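Local coordinates for protein metallo-beta-lactamase (Pseudomonas stutzeri, PDB 4ZEJ) that probably hydrolyses beta-lactam antibiotics to substituted beta-amino acids with the help of two zinc ions, and so confers antibiotic resistance, at residues A[115-120]-A[129-134]. Sequence-based numbering, arbitrary orientation.
Sequences YTLKGN and IEVFYP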
ATOM      1  N   TYR A 115       4.593  -4.176  15.280  1.00 37.66           N
ATOM      2  CA  TYR A 115       4.388  -5.607  15.093  1.00 39.42           C
ATOM      3  C   TYR A 115       4.895  -6.074  13.734  1.00 38.49           C
ATOM      4  O   TYR A 115       4.796  -5.347  12.727  1.00 36.17           O
ATOM      5  CB  TYR A 115       2.908  -5.935  15.212  1.00 40.09           C
ATOM      6  CG  TYR A 115       2.316  -5.578  16.549  1.00 41.76           C
ATOM      7  CD1 TYR A 115       2.617  -6.325  17.682  1.00 44.70           C
ATOM      8  CD2 TYR A 115       1.451  -4.493  16.687  1.00 40.93           C
ATOM      9  CE1 TYR A 115       2.077  -6.006  18.913  1.00 46.78           C
ATOM     10  CE2 TYR A 115       0.903  -4.165  17.919  1.00 43.00           C
ATOM     11  CZ  TYR A 115       1.220  -4.928  19.030  1.00 45.89           C
ATOM     12  OH  TYR A 115       0.689  -4.624  20.261  1.00 48.45           O
ATOM     13  N   THR A 116       5.403  -7.303  13.710  1.00 40.69           N
ATOM     14  CA  THR A 116       5.986  -7.899  12.512  1.00 40.74           C
ATOM     15  C   THR A 116       5.101  -9.040  12.006  1.00 41.92           C
ATOM     16  O   THR A 116       4.679  -9.898  12.787  1.00 44.39           O
ATOM     17  CB  THR A 116       7.422  -8.393  12.792  1.00 42.94           C
ATOM     18  OG1 THR A 116       8.249  -7.269  13.117  1.00 42.91           O
ATOM     19  CG2 THR A 116       8.017  -9.082  11.582  1.00 43.04           C
ATOM     20  N   LEU A 117       4.827  -9.031  10.700  1.00 40.19           N
ATOM     21  CA  LEU A 117       4.114 -10.112  10.015  1.00 41.39           C
ATOM     22  C   LEU A 117       5.135 -11.093   9.437  1.00 42.78           C
ATOM     23  O   LEU A 117       5.993 -10.705   8.653  1.00 41.26           O
ATOM     24  CB  LEU A 117       3.230  -9.542   8.898  1.00 39.02           C
ATOM     25  CG  LEU A 117       2.157  -8.548   9.354  1.00 38.05           C
ATOM     26  CD1 LEU A 117       1.520  -7.845   8.168  1.00 36.07           C
ATOM     27  CD2 LEU A 117       1.102  -9.221  10.215  1.00 40.40           C
ATOM     28  N   LYS A 118       5.042 -12.361   9.826  1.00 46.37           N
ATOM     29  CA  LYS A 118       6.019 -13.371   9.409  1.00 48.70           C
ATOM     30  C   LYS A 118       5.503 -14.220   8.257  1.00 48.88           C
ATOM     31  O   LYS A 118       4.291 -14.347   8.053  1.00 48.69           O
ATOM     32  CB  LYS A 118       6.379 -14.285  10.579  1.00 52.85           C
ATOM     33  CG  LYS A 118       7.203 -13.625  11.674  1.00 53.95           C
ATOM     34  CD  LYS A 118       6.355 -12.782  12.616  1.00 53.75           C
ATOM     35  CE  LYS A 118       7.036 -12.585  13.965  1.00 56.36           C
ATOM     36  NZ  LYS A 118       6.365 -11.539  14.794  1.00 55.68           N
ATOM     37  N   GLY A 119       6.441 -14.805   7.513  1.00 49.74           N
ATOM     38  CA  GLY A 119       6.124 -15.745   6.434  1.00 50.47           C
ATOM     39  C   GLY A 119       5.678 -15.031   5.173  1.00 47.57           C
ATOM     40  O   GLY A 119       5.529 -13.803   5.168  1.00 44.42           O
ATOM     41  N   ASN A 120       5.454 -15.802   4.108  1.00 48.34           N
ATOM     42  CA  ASN A 120       4.995 -15.243   2.823  1.00 46.76           C
ATOM     43  C   ASN A 120       3.535 -14.798   2.816  1.00 45.23           C
ATOM     44  O   ASN A 120       3.137 -14.020   1.949  1.00 42.48           O
ATOM     45  CB  ASN A 120       5.219 -16.232   1.671  1.00 48.82           C
ATOM     46  CG  ASN A 120       6.688 -16.452   1.365  1.00 50.78           C
ATOM     47  OD1 ASN A 120       7.507 -15.546   1.505  1.00 49.94           O
ATOM     48  ND2 ASN A 120       7.033 -17.671   0.951  1.00 54.08           N
ATOM     49  N   ILE A 129      -8.364  -9.086   6.092  1.00 40.59           N
ATOM     50  CA  ILE A 129      -7.242  -8.538   5.349  1.00 37.85           C
ATOM     51  C   ILE A 129      -6.202  -9.639   5.222  1.00 37.82           C
ATOM     52  O   ILE A 129      -5.744 -10.191   6.234  1.00 39.33           O
ATOM     53  CB  ILE A 129      -6.674  -7.307   6.079  1.00 36.61           C
ATOM     54  CG1 ILE A 129      -7.678  -6.148   6.009  1.00 36.71           C
ATOM     55  CG2 ILE A 129      -5.346  -6.870   5.472  1.00 34.67           C
ATOM     56  CD1 ILE A 129      -7.500  -5.097   7.077  1.00 36.75           C
ATOM     57  N   GLU A 130      -5.863  -9.982   3.983  1.00 36.19           N
ATOM     58  CA  GLU A 130      -4.831 -10.963   3.708  1.00 36.45           C
ATOM     59  C   GLU A 130      -3.632 -10.259   3.097  1.00 33.62           C
ATOM     60  O   GLU A 130      -3.795  -9.434   2.201  1.00 31.99           O
ATOM     61  CB  GLU A 130      -5.359 -12.056   2.786  1.00 38.38           C
ATOM     62  CG  GLU A 130      -6.548 -12.805   3.386  1.00 41.96           C
ATOM     63  CD  GLU A 130      -7.020 -13.993   2.559  1.00 44.56           C
ATOM     64  OE1 GLU A 130      -6.519 -14.209   1.434  1.00 44.31           O
ATOM     65  OE2 GLU A 130      -7.905 -14.724   3.053  1.00 48.08           O
ATOM     66  N   VAL A 131      -2.444 -10.600   3.585  1.00 32.23           N
ATOM     67  CA  VAL A 131      -1.169 -10.039   3.101  1.00 30.78           C
ATOM     68  C   VAL A 131      -0.409 -11.167   2.400  1.00 31.13           C
ATOM     69  O   VAL A 131      -0.257 -12.252   2.958  1.00 32.55           O
ATOM     70  CB  VAL A 131      -0.342  -9.463   4.263  1.00 30.67           C
ATOM     71  CG1 VAL A 131       0.967  -8.850   3.770  1.00 29.85           C
ATOM     72  CG2 VAL A 131      -1.161  -8.426   5.021  1.00 30.49           C
ATOM     73  N   PHE A 132       0.046 -10.907   1.175  1.00 29.53           N
ATOM     74  CA  PHE A 132       0.702 -11.916   0.349  1.00 29.85           C
ATOM     75  C   PHE A 132       1.944 -11.342  -0.304  1.00 28.46           C
ATOM     76  O   PHE A 132       1.913 -10.227  -0.822  1.00 27.22           O
ATOM     77  CB  PHE A 132      -0.269 -12.406  -0.725  1.00 30.21           C
ATOM     78  CG  PHE A 132       0.334 -13.364  -1.712  1.00 30.92           C
ATOM     79  CD1 PHE A 132       0.616 -14.677  -1.343  1.00 33.17           C
ATOM     80  CD2 PHE A 132       0.597 -12.964  -3.016  1.00 30.16           C
ATOM     81  CE1 PHE A 132       1.159 -15.568  -2.252  1.00 33.95           C
ATOM     82  CE2 PHE A 132       1.144 -13.848  -3.930  1.00 31.06           C
ATOM     83  CZ  PHE A 132       1.419 -15.155  -3.550  1.00 32.67           C
ATOM     84  N   TYR A 133       3.024 -12.116  -0.272  1.00 29.03           N
ATOM     85  CA  TYR A 133       4.267 -11.766  -0.943  1.00 28.25           C
ATOM     86  C   TYR A 133       4.295 -12.466  -2.304  1.00 28.05           C
ATOM     87  O   TYR A 133       4.396 -13.687  -2.353  1.00 28.91           O
ATOM     88  CB  TYR A 133       5.461 -12.214  -0.096  1.00 29.63           C
ATOM     89  CG  TYR A 133       6.790 -11.878  -0.710  1.00 29.41           C
ATOM     90  CD1 TYR A 133       7.147 -10.552  -0.927  1.00 28.13           C
ATOM     91  CD2 TYR A 133       7.687 -12.871  -1.081  1.00 30.85           C
ATOM     92  CE1 TYR A 133       8.357 -10.219  -1.496  1.00 28.19           C
ATOM     93  CE2 TYR A 133       8.913 -12.546  -1.646  1.00 30.92           C
ATOM     94  CZ  TYR A 133       9.251 -11.223  -1.843  1.00 29.46           C
ATOM     95  OH  TYR A 133      10.470 -10.896  -2.407  1.00 29.37           O
ATOM     96  N   PRO A 134       4.219 -11.699  -3.415  1.00 26.58           N
ATOM     97  CA  PRO A 134       4.223 -12.272  -4.762  1.00 26.62           C
ATOM     98  C   PRO A 134       5.612 -12.557  -5.312  1.00 27.28           C
ATOM     99  O   PRO A 134       5.736 -13.248  -6.330  1.00 27.81           O
ATOM    100  CB  PRO A 134       3.560 -11.166  -5.588  1.00 25.24           C
ATOM    101  CG  PRO A 134       4.055  -9.918  -4.948  1.00 24.37           C
ATOM    102  CD  PRO A 134       4.101 -10.229  -3.471  1.00 25.23           C
TER
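The backbone O of Asn120 accepts a hydrogen bond from Tyr133 N at 2.9 Å. The bond is moderately straight, with 151° at the hydrogen. The CA-H of Phe132 adds a weaker contact to the same oxygen, with Phe132 CA 3.6 Å from Asn120 O. Tyr133 CB also lies 3.6 Å from Asn120 O, so this oxygen is close to Phe132 CA, Tyr133 N and Tyr133 CB together.

The Asn120 side chain runs obliquely across that of Tyr133. Its OD1 comes to 3.7 Å from Tyr133 CD2, and the amide and ring planes are 24° apart. The CA–CB bond of Tyr133 points toward segment 115-120. With CG anti to the backbone N (chi1 -179°), the ring then leads away from that segment beyond CB, and its OH hydrogen-bonds to the backbone O of Ile140.

In this metallo-beta-lactamase fold, two mixed sheets pack in an alpha-beta/beta-alpha sandwich. Strand 115-117 is an outermost strand of one sheet, bonded to strand 95-98. Strand 129-132 belongs to the other sheet. The loop 118-120 carries the chain from the first sheet into strand 121-124, the antiparallel neighbour of 129-132. Between the sheets, the buried side chains of Leu117 and Val131 cross at about a right angle. They touch loosely through methyl groups, Leu117 CD1 to Val131 CG2 at 4.2 Å. The Tyr133 side chain lies about 8 Å from that of the zinc ligand His76.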